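Local coordinates for oxysterol-binding protein homolog 3 (Saccharomyces cerevisiae, PDB 4IC4), which carries lipids between membranes in a hydrophobic pocket, coupling their directional transfer to phosphoinositides and helping to maintain intracellular sterol distribution, at residues Val28-Asp33 with Thr302-Glu307; Phe79-Leu84 with Thr281-Gly286; Leu123-Phe128 with Gln357-Lys362; Pro149-Phe154 with Val166-Lys171; Lys227-His232 with Ile253-Ser258. One frame throughout, in Å; residues are numbered along the deposited sequence.

Interaction 1 (Val28-Asp33 with Thr302-Glu307); sequences VTRRND and TANLNE
Ala303 O, a carbonyl oxygen of helix 300-305, is gripped side-on by the guanidinium of Arg31: NE donates to Ala303 O at 2.7 Å and NH2 donates to the same atom at 3.0 Å, with the oxygen close to the guanidinium plane. Arg31 reaches it with a chain extended from CG to NE, after a first torsion (chi1 58°) that sets CG between the backbone N and the carbonyl carbon. Glu307 runs past this chain in the opposite direction, its CB over one guanidinium face, toward the rim, and its OE1 takes the backbone N-H of Arg31 at 2.9 Å on the syn side, tilted 27° out of the carboxylate plane. Asn304 bonds Asn32 with both ends of its amide. Asn304 OD1 accepts Asn32 N at 2.8 Å in the carbonyl plane, while Asn304 ND2 gives a nearly straight bond (171°) to Asn32 OD1, 2.9 Å away and approached from above that amide's plane. Arg31 NH1 also forms a salt bridge with Glu331. A water bridges Thr29 O to Glu307 OE2, and Arg30 NH1 donates to another near Glu307 OE1. Arg31 probably suits the partial negative charge of Ala303 O, and directional polar bonds fasten the loop before helix 44-50 to helix 300-305 and the residues after it.

Interaction 2 (Phe79-Leu84 with Thr281-Gly286); sequences FEYAPL and TIWEVG
The indole of Trp283 points NE1 at the middle of the Tyr81 ring, 3.2 Å above its plane, in a T-shaped (edge-to-face) pair whose planes stand at 90°. The centroids of the tyrosine ring and the five-membered indole ring are 4.4 Å apart, and Glu80 CG lies over the other tyrosine face, toward its rim. At the far end of Tyr81, OH accepts the backbone N-H of Gly286 at 2.9 Å, the donor lying near the ring plane. Leu84 adds an apolar contact, CD1 to Trp283 CD1 at 3.7 Å. Trp283 has CG turned anti to its own N (chi1 162°), which carries the indole across to the tyrosine. An alanine at Tyr81 is likely to leave the indole NE1 without the ring it faces and Gly286 N without its acceptor. Ile282 and Trp283 form a classic beta bulge opposite Leu273. The turn before helix 83-88 is thus joined to strand 281-284 and the residues just after it, with Tyr81 oriented at both ring and hydroxyl.

Interaction 3 (Leu123-Phe128 with Gln357-Lys362); sequences LLAETF and QDVEPK
Leu124 and Ala125, the central residues of a type II turn, press against the Asp358 side chain, the Val359 carbonyl and the Val359 side chain. Ala125 CB meets Val359 CG1 at 3.6 Å, and Leu124 CD2 comes within 3.4 Å of Val359 O. The leucine's CG is anti to its N (chi1 175°), sending the branch toward the loop, where Leu124 CD2 also touches Asp358 CG at 3.9 Å. The two side chains cross at about a right angle, the methyl lying beside the aspartate's CB and carboxylate; the charge is engaged by Arg353 in a salt bridge. Looser and more solvent-facing is the Glu360 side, where the exposed glutamate points away and Glu360 O takes Lys362 NZ at 2.8 Å, within the loop. The turn is also held by other bonds, since Leu124 N donates to Gln349, a residue that binds phosphatidylinositol 4-phosphate, and Glu126 OE2 accepts Leu123 N. Between the two segments the contact is van der Waals packing, and it joins the loop after helix 335-354 to the turn beside that lipid site.

Interaction 4 (Pro149-Phe154 with Val166-Lys171); sequences PVFAFF and VTPSQK
Strands 150-154 and 166-171 run antiparallel and splayed, at 137°, and Phe151 and Val166 form an antiparallel hydrogen-bonded pair, Phe151 N to Val166 O and Val166 N to Phe151 O, both 2.9 Å and nearly straight. On the face they share, the edge of Phe151 meets a proline ring: its CE2 lies 3.6 Å from Pro168 CD, which sits near the aromatic plane. Val166 turns CG1 between its N and its carbonyl carbon (chi1 61°), where the methyl reaches Phe153 CE2 at 4.0 Å. Ile75 of helix 71-76 touches both Val166 and Phe153. Beyond the backbone pair, Thr167 OG1 donates to Pro149 O at 2.9 Å, with Val150 CG2 against the same hydroxyl at 3.4 Å. A valine in place of Thr167 would probably leave Pro149 O without this donor. Pro149 follows closely on His146 and Arg147, which bind phosphatidylinositol 4-phosphate. Such pairing belongs to a beta hairpin, here strands 150-157 and 160-172 in the beta barrel of the OSBP-related domain.

Interaction 5 (Lys227-His232 with Ile253-Ser258); sequences KGDKSH and IPPPSS
The carboxylate of Asp229 meets the ring of Pro255 obliquely at CD, with Asp229 OD1 3.2 Å from Pro255 CD and 3.2 Å from Pro254 CA. OD1 meets C-H groups of both prolines, though it too has a polar partner just beyond the segments, and OD2 makes a salt bridge with Arg260. Next to it, Lys230 and Ile253 project side by side from one face of the sheet. Lys230 CG sits between its N and its carbonyl carbon (chi1 61°), which brings it to 3.5 Å from Ile253 CB. These residues form an antiparallel hydrogen-bonded pair: Ile253 N gives Lys230 O a bond of 2.8 Å, nearly along the C=O axis, whereas Lys230 N meets Ile253 O at 3.0 Å from above the carbonyl plane. A water donates to Ile253 O and to Gly228 O. Gly228 fits where a CB would clash with Pro255 CB. Pro254 and Pro255 have no N-H to donate, so beyond Lys230 and Ile253 the two loops are held by packing and a bridging water.

In the fold
Interactions 2 to 5 all reach the antiparallel strands of the OSBP-related domain, and interaction 1 fastens the N-terminal loop to helix 300-305. Interactions 3 and 4, with centres about 15 Å apart, lie nearest the phosphatidylinositol 4-phosphate site: the Leu124 side chain is about 4 Å from those of Gln349 and His146, and that of Pro149 about 6 Å from that of Arg147. Interaction 1 touches interaction 3 through Leu305 O and Phe128 CE1, 3.4 Å apart, although their centres are about 25 Å apart. Interaction 2 lies across the chain's centre from interaction 3, about 32 Å between centres. Interaction 5 is remote, about 41 Å from interaction 3, centre to centre.

Interaction 1 (Val28-Asp33 with Thr302-Glu307)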
# COMPACT_ATOMS: atom_id res chain seq x y z
N VAL A 28 13.66 -17.68 -3.11
CA VAL A 28 14.77 -16.84 -2.67
C VAL A 28 14.72 -16.60 -1.17
O VAL A 28 13.65 -16.53 -0.57
CB VAL A 28 14.77 -15.47 -3.38
CG1 VAL A 28 14.88 -15.66 -4.88
CG2 VAL A 28 13.51 -14.70 -3.03
N THR A 29 15.90 -16.48 -0.57
CA THR A 29 16.02 -16.22 0.85
C THR A 29 15.84 -14.72 1.05
O THR A 29 16.53 -13.93 0.40
CB THR A 29 17.41 -16.62 1.38
OG1 THR A 29 17.64 -18.01 1.12
CG2 THR A 29 17.51 -16.37 2.88
N ARG A 30 14.92 -14.33 1.92
CA ARG A 30 14.68 -12.92 2.18
C ARG A 30 15.16 -12.55 3.58
O ARG A 30 15.23 -13.41 4.47
CB ARG A 30 13.20 -12.59 1.99
CG ARG A 30 12.73 -12.82 0.55
CD ARG A 30 11.25 -12.53 0.36
NE ARG A 30 10.82 -12.90 -0.99
CZ ARG A 30 11.10 -12.21 -2.08
NH1 ARG A 30 11.81 -11.09 -2.01
NH2 ARG A 30 10.69 -12.66 -3.27
N ARG A 31 15.50 -11.29 3.78
CA ARG A 31 16.02 -10.85 5.07
C ARG A 31 15.03 -10.94 6.22
O ARG A 31 15.42 -11.24 7.35
CB ARG A 31 16.59 -9.43 4.96
CG ARG A 31 15.63 -8.35 4.48
CD ARG A 31 16.38 -7.06 4.18
NE ARG A 31 15.46 -5.96 3.91
CZ ARG A 31 15.84 -4.71 3.64
NH1 ARG A 31 17.12 -4.40 3.60
NH2 ARG A 31 14.92 -3.77 3.46
N ASN A 32 13.75 -10.69 5.95
CA ASN A 32 12.71 -10.77 6.97
C ASN A 32 13.06 -9.93 8.20
O ASN A 32 12.65 -10.24 9.32
CB ASN A 32 12.50 -12.22 7.41
CG ASN A 32 12.05 -13.11 6.27
OD1 ASN A 32 11.08 -12.81 5.58
ND2 ASN A 32 12.77 -14.21 6.06
N ASP A 33 13.81 -8.85 7.98
CA ASP A 33 14.24 -8.00 9.08
C ASP A 33 14.89 -6.75 8.51
O ASP A 33 15.25 -6.70 7.33
CB ASP A 33 15.23 -8.79 9.95
CG ASP A 33 15.62 -8.06 11.22
OD1 ASP A 33 14.74 -7.45 11.86
OD2 ASP A 33 16.81 -8.11 11.59
N THR A 302 6.88 -6.08 5.06
CA THR A 302 7.34 -4.70 4.91
C THR A 302 8.86 -4.66 4.84
O THR A 302 9.45 -3.96 4.01
CB THR A 302 6.92 -3.82 6.10
OG1 THR A 302 5.57 -4.11 6.48
CG2 THR A 302 7.04 -2.34 5.73
N ALA A 303 9.50 -5.40 5.74
CA ALA A 303 10.96 -5.45 5.81
C ALA A 303 11.60 -5.98 4.54
O ALA A 303 12.76 -5.69 4.25
CB ALA A 303 11.39 -6.28 7.01
N ASN A 304 10.84 -6.77 3.78
CA ASN A 304 11.35 -7.36 2.55
C ASN A 304 11.14 -6.51 1.30
O ASN A 304 11.74 -6.78 0.26
CB ASN A 304 10.72 -8.74 2.34
CG ASN A 304 11.26 -9.76 3.32
OD1 ASN A 304 12.41 -9.66 3.76
ND2 ASN A 304 10.45 -10.76 3.65
N LEU A 305 10.31 -5.48 1.41
CA LEU A 305 10.01 -4.61 0.28
C LEU A 305 11.22 -3.94 -0.37
O LEU A 305 11.34 -3.91 -1.59
CB LEU A 305 9.02 -3.53 0.71
CG LEU A 305 7.58 -3.96 1.01
CD1 LEU A 305 6.86 -2.83 1.73
CD2 LEU A 305 6.86 -4.34 -0.28
N ASN A 306 12.11 -3.41 0.46
CA ASN A 306 13.27 -2.69 -0.05
C ASN A 306 14.53 -3.52 -0.21
O ASN A 306 15.62 -2.96 -0.38
CB ASN A 306 13.57 -1.49 0.85
CG ASN A 306 14.26 -0.35 0.11
OD1 ASN A 306 15.15 0.31 0.64
ND2 ASN A 306 13.83 -0.12 -1.13
N GLU A 307 14.41 -4.84 -0.18
CA GLU A 307 15.58 -5.69 -0.35
C GLU A 307 15.83 -6.05 -1.81
O GLU A 307 14.89 -6.30 -2.57
CB GLU A 307 15.44 -6.99 0.46
CG GLU A 307 16.63 -7.94 0.25
CD GLU A 307 16.53 -9.23 1.05
OE1 GLU A 307 15.41 -9.73 1.28
OE2 GLU A 307 17.59 -9.76 1.44
O HOH W 1 18.20 -12.28 2.12
O HOH W 2 12.94 -9.50 0.11
O HOH W 3 13.23 -8.46 -3.16
O HOH W 4 11.94 -2.93 3.25

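Interaction 2 (Phe79-Leu84 with Thr281-Gly286)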
# COMPACT_ATOMS: atom_id res chain seq x y z
N PHE A 79 -1.02 -6.22 -0.97
CA PHE A 79 -0.92 -7.60 -1.45
C PHE A 79 -0.19 -8.60 -0.55
O PHE A 79 0.12 -9.71 -0.97
CB PHE A 79 -0.29 -7.58 -2.85
CG PHE A 79 -1.15 -6.91 -3.88
CD1 PHE A 79 -2.19 -7.61 -4.49
CD2 PHE A 79 -0.98 -5.57 -4.19
CE1 PHE A 79 -3.04 -6.98 -5.39
CE2 PHE A 79 -1.83 -4.92 -5.09
CZ PHE A 79 -2.86 -5.63 -5.69
N GLU A 80 0.05 -8.21 0.70
CA GLU A 80 0.72 -9.10 1.64
C GLU A 80 -0.01 -10.44 1.74
O GLU A 80 0.63 -11.49 1.85
CB GLU A 80 0.80 -8.47 3.03
CG GLU A 80 1.45 -9.37 4.08
CD GLU A 80 1.45 -8.79 5.48
OE1 GLU A 80 1.02 -7.63 5.67
OE2 GLU A 80 1.90 -9.50 6.40
N TYR A 81 -1.34 -10.40 1.70
CA TYR A 81 -2.14 -11.62 1.82
C TYR A 81 -2.81 -12.00 0.50
O TYR A 81 -3.97 -12.44 0.47
CB TYR A 81 -3.18 -11.44 2.93
CG TYR A 81 -2.56 -11.13 4.28
CD1 TYR A 81 -2.04 -12.13 5.09
CD2 TYR A 81 -2.47 -9.81 4.73
CE1 TYR A 81 -1.43 -11.83 6.32
CE2 TYR A 81 -1.87 -9.50 5.95
CZ TYR A 81 -1.36 -10.51 6.74
OH TYR A 81 -0.77 -10.19 7.95
N ALA A 82 -2.06 -11.84 -0.58
CA ALA A 82 -2.53 -12.18 -1.92
C ALA A 82 -3.08 -13.60 -2.04
O ALA A 82 -3.96 -13.86 -2.87
CB ALA A 82 -1.40 -11.98 -2.92
N PRO A 83 -2.55 -14.56 -1.24
CA PRO A 83 -3.09 -15.93 -1.36
C PRO A 83 -4.60 -16.00 -1.13
O PRO A 83 -5.25 -16.96 -1.54
CB PRO A 83 -2.29 -16.70 -0.31
CG PRO A 83 -0.95 -16.03 -0.39
CD PRO A 83 -1.31 -14.56 -0.45
N LEU A 84 -5.16 -14.99 -0.46
CA LEU A 84 -6.60 -14.95 -0.23
C LEU A 84 -7.33 -14.84 -1.57
O LEU A 84 -8.41 -15.39 -1.75
CB LEU A 84 -6.98 -13.75 0.65
CG LEU A 84 -6.66 -13.86 2.14
CD1 LEU A 84 -6.88 -12.52 2.81
CD2 LEU A 84 -7.55 -14.92 2.78
N THR A 281 -11.97 -20.05 10.38
CA THR A 281 -11.04 -18.94 10.18
C THR A 281 -10.81 -18.71 8.69
O THR A 281 -10.50 -19.65 7.95
CB THR A 281 -9.69 -19.23 10.86
OG1 THR A 281 -9.91 -19.54 12.24
CG2 THR A 281 -8.77 -18.02 10.75
N ILE A 282 -10.97 -17.46 8.26
CA ILE A 282 -10.79 -17.09 6.86
C ILE A 282 -9.43 -16.45 6.62
O ILE A 282 -8.81 -16.66 5.58
CB ILE A 282 -11.88 -16.08 6.42
CG1 ILE A 282 -13.27 -16.66 6.65
CG2 ILE A 282 -11.67 -15.69 4.97
CD1 ILE A 282 -13.57 -17.90 5.83
N TRP A 283 -8.97 -15.69 7.60
CA TRP A 283 -7.69 -14.98 7.50
C TRP A 283 -7.11 -14.71 8.88
O TRP A 283 -7.85 -14.53 9.85
CB TRP A 283 -7.92 -13.65 6.77
CG TRP A 283 -6.81 -12.63 6.96
CD1 TRP A 283 -5.62 -12.58 6.29
CD2 TRP A 283 -6.80 -11.54 7.89
NE1 TRP A 283 -4.87 -11.52 6.75
CE2 TRP A 283 -5.56 -10.87 7.73
CE3 TRP A 283 -7.71 -11.06 8.85
CZ2 TRP A 283 -5.21 -9.75 8.49
CZ3 TRP A 283 -7.36 -9.95 9.60
CH2 TRP A 283 -6.12 -9.30 9.42
N GLU A 284 -5.78 -14.68 8.96
CA GLU A 284 -5.07 -14.40 10.19
C GLU A 284 -3.81 -13.61 9.83
O GLU A 284 -3.24 -13.81 8.77
CB GLU A 284 -4.66 -15.71 10.88
CG GLU A 284 -5.80 -16.62 11.28
CD GLU A 284 -5.31 -17.96 11.78
OE1 GLU A 284 -4.67 -18.68 10.99
OE2 GLU A 284 -5.57 -18.29 12.96
N VAL A 285 -3.39 -12.72 10.72
CA VAL A 285 -2.19 -11.93 10.46
C VAL A 285 -0.95 -12.81 10.44
O VAL A 285 -0.94 -13.91 11.01
CB VAL A 285 -1.99 -10.82 11.52
CG1 VAL A 285 -3.17 -9.85 11.50
CG2 VAL A 285 -1.83 -11.43 12.91
N GLY A 286 0.08 -12.32 9.77
CA GLY A 286 1.34 -13.05 9.70
C GLY A 286 2.24 -12.57 10.82
O GLY A 286 1.78 -12.20 11.90

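Interaction 3 (Leu123-Phe128 with Gln357-Lys362)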
# COMPACT_ATOMS: atom_id res chain seq x y z
N LEU A 123 9.19 9.87 -6.38
CA LEU A 123 9.43 10.92 -7.35
C LEU A 123 8.53 10.60 -8.55
O LEU A 123 8.14 9.46 -8.75
CB LEU A 123 10.89 10.89 -7.81
CG LEU A 123 11.93 11.08 -6.71
CD1 LEU A 123 13.32 10.86 -7.29
CD2 LEU A 123 11.79 12.47 -6.11
N LEU A 124 8.18 11.62 -9.32
CA LEU A 124 7.39 11.36 -10.51
C LEU A 124 8.22 10.40 -11.37
O LEU A 124 9.42 10.60 -11.56
CB LEU A 124 7.13 12.66 -11.27
CG LEU A 124 6.40 12.54 -12.61
CD1 LEU A 124 5.01 11.95 -12.41
CD2 LEU A 124 6.29 13.93 -13.23
N ALA A 125 7.57 9.35 -11.87
CA ALA A 125 8.21 8.35 -12.72
C ALA A 125 9.00 7.30 -11.94
O ALA A 125 9.60 6.41 -12.53
CB ALA A 125 9.10 9.01 -13.78
N GLU A 126 9.00 7.42 -10.62
CA GLU A 126 9.66 6.41 -9.80
C GLU A 126 8.78 5.16 -9.96
O GLU A 126 7.57 5.26 -10.14
CB GLU A 126 9.70 6.85 -8.33
CG GLU A 126 10.29 5.81 -7.37
CD GLU A 126 10.50 6.37 -5.97
OE1 GLU A 126 10.47 5.58 -5.00
OE2 GLU A 126 10.69 7.59 -5.84
N THR A 127 9.40 3.99 -9.88
CA THR A 127 8.67 2.74 -10.03
C THR A 127 9.00 1.78 -8.89
O THR A 127 9.94 2.01 -8.13
CB THR A 127 9.03 2.04 -11.35
OG1 THR A 127 10.45 1.84 -11.41
CG2 THR A 127 8.58 2.86 -12.54
N PHE A 128 8.20 0.74 -8.77
CA PHE A 128 8.48 -0.29 -7.79
C PHE A 128 7.89 -1.58 -8.28
O PHE A 128 6.68 -1.69 -8.49
CB PHE A 128 7.91 0.03 -6.41
CG PHE A 128 8.13 -1.08 -5.41
CD1 PHE A 128 9.42 -1.44 -5.03
CD2 PHE A 128 7.05 -1.78 -4.88
CE1 PHE A 128 9.64 -2.49 -4.14
CE2 PHE A 128 7.25 -2.84 -3.99
CZ PHE A 128 8.55 -3.20 -3.61
N GLN A 357 10.64 20.09 -18.09
CA GLN A 357 11.22 18.83 -18.51
C GLN A 357 10.97 17.68 -17.53
O GLN A 357 11.85 16.85 -17.30
CB GLN A 357 12.73 18.99 -18.73
CG GLN A 357 13.09 20.00 -19.81
CD GLN A 357 14.57 20.02 -20.12
OE1 GLN A 357 15.39 20.29 -19.24
NE2 GLN A 357 14.93 19.73 -21.37
N ASP A 358 9.78 17.65 -16.95
CA ASP A 358 9.42 16.58 -16.02
C ASP A 358 9.49 15.26 -16.79
O ASP A 358 9.26 15.22 -18.01
CB ASP A 358 8.00 16.76 -15.48
CG ASP A 358 7.97 17.30 -14.06
OD1 ASP A 358 8.84 16.90 -13.25
OD2 ASP A 358 7.07 18.10 -13.75
N VAL A 359 9.81 14.19 -16.09
CA VAL A 359 9.89 12.88 -16.72
C VAL A 359 8.48 12.32 -16.90
O VAL A 359 7.63 12.45 -16.01
CB VAL A 359 10.72 11.91 -15.85
CG1 VAL A 359 10.78 10.54 -16.51
CG2 VAL A 359 12.12 12.47 -15.66
N GLU A 360 8.23 11.72 -18.05
CA GLU A 360 6.93 11.14 -18.37
C GLU A 360 6.85 9.69 -17.89
O GLU A 360 7.80 8.93 -18.06
CB GLU A 360 6.71 11.16 -19.88
CG GLU A 360 6.67 12.55 -20.48
CD GLU A 360 5.28 12.96 -20.88
OE1 GLU A 360 4.36 12.84 -20.05
OE2 GLU A 360 5.10 13.41 -22.04
N PRO A 361 5.72 9.30 -17.29
CA PRO A 361 5.61 7.90 -16.84
C PRO A 361 5.74 7.01 -18.06
O PRO A 361 5.37 7.40 -19.17
CB PRO A 361 4.23 7.85 -16.18
CG PRO A 361 3.47 8.96 -16.85
CD PRO A 361 4.50 10.05 -16.94
N LYS A 362 6.25 5.80 -17.87
CA LYS A 362 6.50 4.90 -19.00
C LYS A 362 5.67 3.62 -19.12
O LYS A 362 5.50 3.11 -20.23
CB LYS A 362 7.97 4.47 -18.98
CG LYS A 362 8.98 5.59 -18.86
CD LYS A 362 9.03 6.44 -20.11
CE LYS A 362 10.27 7.31 -20.15
NZ LYS A 362 10.34 8.29 -19.02

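Interaction 4 (Pro149-Phe154 with Val166-Lys171)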
# COMPACT_ATOMS: atom_id res chain seq x y z
N PRO A 149 -0.62 13.85 -6.38
CA PRO A 149 0.07 12.56 -6.50
C PRO A 149 -0.88 11.45 -6.94
O PRO A 149 -1.96 11.29 -6.38
CB PRO A 149 0.60 12.32 -5.10
CG PRO A 149 -0.45 12.96 -4.24
CD PRO A 149 -0.70 14.26 -4.97
N VAL A 150 -0.47 10.70 -7.96
CA VAL A 150 -1.27 9.59 -8.45
C VAL A 150 -0.33 8.42 -8.67
O VAL A 150 0.71 8.55 -9.32
CB VAL A 150 -1.97 9.92 -9.79
CG1 VAL A 150 -2.77 8.72 -10.27
CG2 VAL A 150 -2.90 11.12 -9.61
N PHE A 151 -0.69 7.27 -8.11
CA PHE A 151 0.11 6.06 -8.22
C PHE A 151 -0.69 4.98 -8.92
O PHE A 151 -1.87 4.75 -8.61
CB PHE A 151 0.52 5.60 -6.82
CG PHE A 151 1.17 6.67 -6.00
CD1 PHE A 151 2.48 7.06 -6.24
CD2 PHE A 151 0.45 7.31 -4.99
CE1 PHE A 151 3.08 8.08 -5.49
CE2 PHE A 151 1.04 8.33 -4.22
CZ PHE A 151 2.36 8.71 -4.48
N ALA A 152 -0.06 4.31 -9.88
CA ALA A 152 -0.73 3.25 -10.64
C ALA A 152 -0.11 1.90 -10.30
O ALA A 152 1.11 1.78 -10.20
CB ALA A 152 -0.62 3.53 -12.13
N PHE A 153 -0.97 0.90 -10.13
CA PHE A 153 -0.54 -0.46 -9.78
C PHE A 153 -1.20 -1.50 -10.66
O PHE A 153 -2.37 -1.38 -11.01
CB PHE A 153 -0.91 -0.79 -8.33
CG PHE A 153 -0.20 0.04 -7.31
CD1 PHE A 153 0.90 -0.47 -6.62
CD2 PHE A 153 -0.62 1.33 -7.04
CE1 PHE A 153 1.58 0.31 -5.68
CE2 PHE A 153 0.05 2.12 -6.10
CZ PHE A 153 1.15 1.60 -5.43
N PHE A 154 -0.44 -2.54 -11.00
CA PHE A 154 -0.95 -3.65 -11.78
C PHE A 154 -0.32 -4.92 -11.23
O PHE A 154 0.89 -5.11 -11.35
CB PHE A 154 -0.62 -3.51 -13.27
CG PHE A 154 -1.20 -4.60 -14.13
CD1 PHE A 154 -2.55 -4.95 -14.02
CD2 PHE A 154 -0.41 -5.28 -15.05
CE1 PHE A 154 -3.10 -5.95 -14.82
CE2 PHE A 154 -0.95 -6.28 -15.86
CZ PHE A 154 -2.30 -6.62 -15.75
N VAL A 166 -4.49 5.28 -7.61
CA VAL A 166 -4.81 5.88 -6.33
C VAL A 166 -4.12 7.19 -5.97
O VAL A 166 -2.96 7.43 -6.32
CB VAL A 166 -4.53 4.85 -5.22
CG1 VAL A 166 -3.05 4.47 -5.24
CG2 VAL A 166 -4.90 5.41 -3.87
N THR A 167 -4.86 8.02 -5.25
CA THR A 167 -4.36 9.30 -4.77
C THR A 167 -4.64 9.36 -3.27
O THR A 167 -5.80 9.43 -2.87
CB THR A 167 -5.07 10.49 -5.44
OG1 THR A 167 -4.69 10.56 -6.81
CG2 THR A 167 -4.70 11.80 -4.74
N PRO A 168 -3.59 9.29 -2.44
CA PRO A 168 -3.81 9.35 -0.99
C PRO A 168 -4.28 10.76 -0.65
O PRO A 168 -3.88 11.72 -1.29
CB PRO A 168 -2.43 9.05 -0.42
CG PRO A 168 -1.81 8.17 -1.47
CD PRO A 168 -2.21 8.87 -2.75
N SER A 169 -5.15 10.87 0.35
CA SER A 169 -5.64 12.18 0.75
C SER A 169 -5.71 12.25 2.26
O SER A 169 -5.78 11.22 2.94
CB SER A 169 -7.03 12.45 0.16
OG SER A 169 -8.02 11.67 0.80
N GLN A 170 -5.69 13.47 2.79
CA GLN A 170 -5.73 13.68 4.23
C GLN A 170 -6.37 15.01 4.57
O GLN A 170 -6.22 16.00 3.85
CB GLN A 170 -4.31 13.63 4.78
CG GLN A 170 -3.35 14.52 4.02
CD GLN A 170 -1.91 14.34 4.44
OE1 GLN A 170 -1.00 14.91 3.84
NE2 GLN A 170 -1.69 13.55 5.48
N LYS A 171 -7.09 15.04 5.69
CA LYS A 171 -7.76 16.24 6.17
C LYS A 171 -7.93 16.12 7.67
O LYS A 171 -8.56 15.18 8.16
CB LYS A 171 -9.13 16.39 5.50
CG LYS A 171 -9.08 16.71 4.01
CD LYS A 171 -8.44 18.07 3.77
CE LYS A 171 -8.31 18.36 2.28
NZ LYS A 171 -9.62 18.35 1.58

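Interaction 5 (Lys227-His232 with Ile253-Ser258)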
# COMPACT_ATOMS: atom_id res chain seq x y z
N LYS A 227 -21.26 -10.06 -10.45
CA LYS A 227 -22.37 -11.01 -10.47
C LYS A 227 -23.52 -10.60 -9.55
O LYS A 227 -24.49 -11.33 -9.40
CB LYS A 227 -21.87 -12.41 -10.10
CG LYS A 227 -20.73 -12.89 -10.99
CD LYS A 227 -20.80 -14.38 -11.30
CE LYS A 227 -20.76 -15.23 -10.05
NZ LYS A 227 -20.80 -16.69 -10.38
N GLY A 228 -23.40 -9.42 -8.94
CA GLY A 228 -24.46 -8.92 -8.08
C GLY A 228 -24.21 -8.99 -6.58
O GLY A 228 -24.80 -8.23 -5.82
N ASP A 229 -23.35 -9.91 -6.15
CA ASP A 229 -23.04 -10.06 -4.73
C ASP A 229 -22.47 -8.77 -4.15
O ASP A 229 -21.79 -8.01 -4.84
CB ASP A 229 -22.03 -11.19 -4.53
CG ASP A 229 -22.54 -12.52 -5.03
OD1 ASP A 229 -23.19 -13.25 -4.25
OD2 ASP A 229 -22.28 -12.84 -6.20
N LYS A 230 -22.76 -8.52 -2.88
CA LYS A 230 -22.24 -7.34 -2.21
C LYS A 230 -21.83 -7.71 -0.80
O LYS A 230 -22.47 -8.55 -0.15
CB LYS A 230 -23.30 -6.23 -2.16
CG LYS A 230 -24.56 -6.60 -1.40
CD LYS A 230 -25.46 -5.39 -1.19
CE LYS A 230 -24.80 -4.37 -0.28
NZ LYS A 230 -24.48 -4.95 1.06
N SER A 231 -20.75 -7.10 -0.32
CA SER A 231 -20.27 -7.35 1.02
C SER A 231 -20.22 -6.01 1.73
O SER A 231 -19.68 -5.04 1.19
CB SER A 231 -18.88 -7.98 0.98
OG SER A 231 -18.42 -8.28 2.29
N HIS A 232 -20.78 -5.95 2.92
CA HIS A 232 -20.82 -4.73 3.71
C HIS A 232 -19.97 -4.88 4.96
O HIS A 232 -20.28 -5.68 5.84
CB HIS A 232 -22.28 -4.41 4.07
CG HIS A 232 -22.46 -3.11 4.79
ND1 HIS A 232 -22.28 -2.99 6.16
CD2 HIS A 232 -22.80 -1.88 4.35
CE1 HIS A 232 -22.50 -1.74 6.51
NE2 HIS A 232 -22.82 -1.05 5.43
N ILE A 253 -24.21 -10.30 1.13
CA ILE A 253 -25.54 -10.35 0.54
C ILE A 253 -25.51 -10.77 -0.92
O ILE A 253 -25.19 -9.98 -1.80
CB ILE A 253 -26.22 -8.96 0.64
CG1 ILE A 253 -26.25 -8.49 2.10
CG2 ILE A 253 -27.64 -9.04 0.08
CD1 ILE A 253 -27.05 -9.38 3.02
N PRO A 254 -25.85 -12.04 -1.19
CA PRO A 254 -25.86 -12.55 -2.56
C PRO A 254 -27.09 -12.03 -3.30
O PRO A 254 -28.10 -11.71 -2.68
CB PRO A 254 -25.91 -14.06 -2.37
CG PRO A 254 -26.74 -14.19 -1.13
CD PRO A 254 -26.17 -13.12 -0.23
N PRO A 255 -27.01 -11.92 -4.63
CA PRO A 255 -28.16 -11.42 -5.39
C PRO A 255 -29.29 -12.44 -5.42
O PRO A 255 -29.06 -13.64 -5.25
CB PRO A 255 -27.57 -11.17 -6.78
CG PRO A 255 -26.56 -12.26 -6.89
CD PRO A 255 -25.89 -12.24 -5.53
N PRO A 256 -30.53 -11.98 -5.63
CA PRO A 256 -31.66 -12.91 -5.67
C PRO A 256 -31.55 -13.82 -6.89
O PRO A 256 -30.92 -13.46 -7.88
CB PRO A 256 -32.86 -11.98 -5.74
CG PRO A 256 -32.33 -10.82 -6.52
CD PRO A 256 -30.97 -10.60 -5.88
N SER A 257 -32.17 -14.99 -6.82
CA SER A 257 -32.15 -15.96 -7.91
C SER A 257 -30.82 -16.68 -8.03
O SER A 257 -30.57 -17.38 -9.02
CB SER A 257 -32.48 -15.26 -9.24
OG SER A 257 -33.71 -14.55 -9.15
N SER A 258 -29.96 -16.52 -7.03
CA SER A 258 -28.66 -17.17 -7.03
C SER A 258 -28.67 -18.29 -6.00
O SER A 258 -29.47 -18.27 -5.06
CB SER A 258 -27.54 -16.18 -6.70
OG SER A 258 -27.64 -15.72 -5.36
O HOH W 5 -26.46 -8.29 -3.50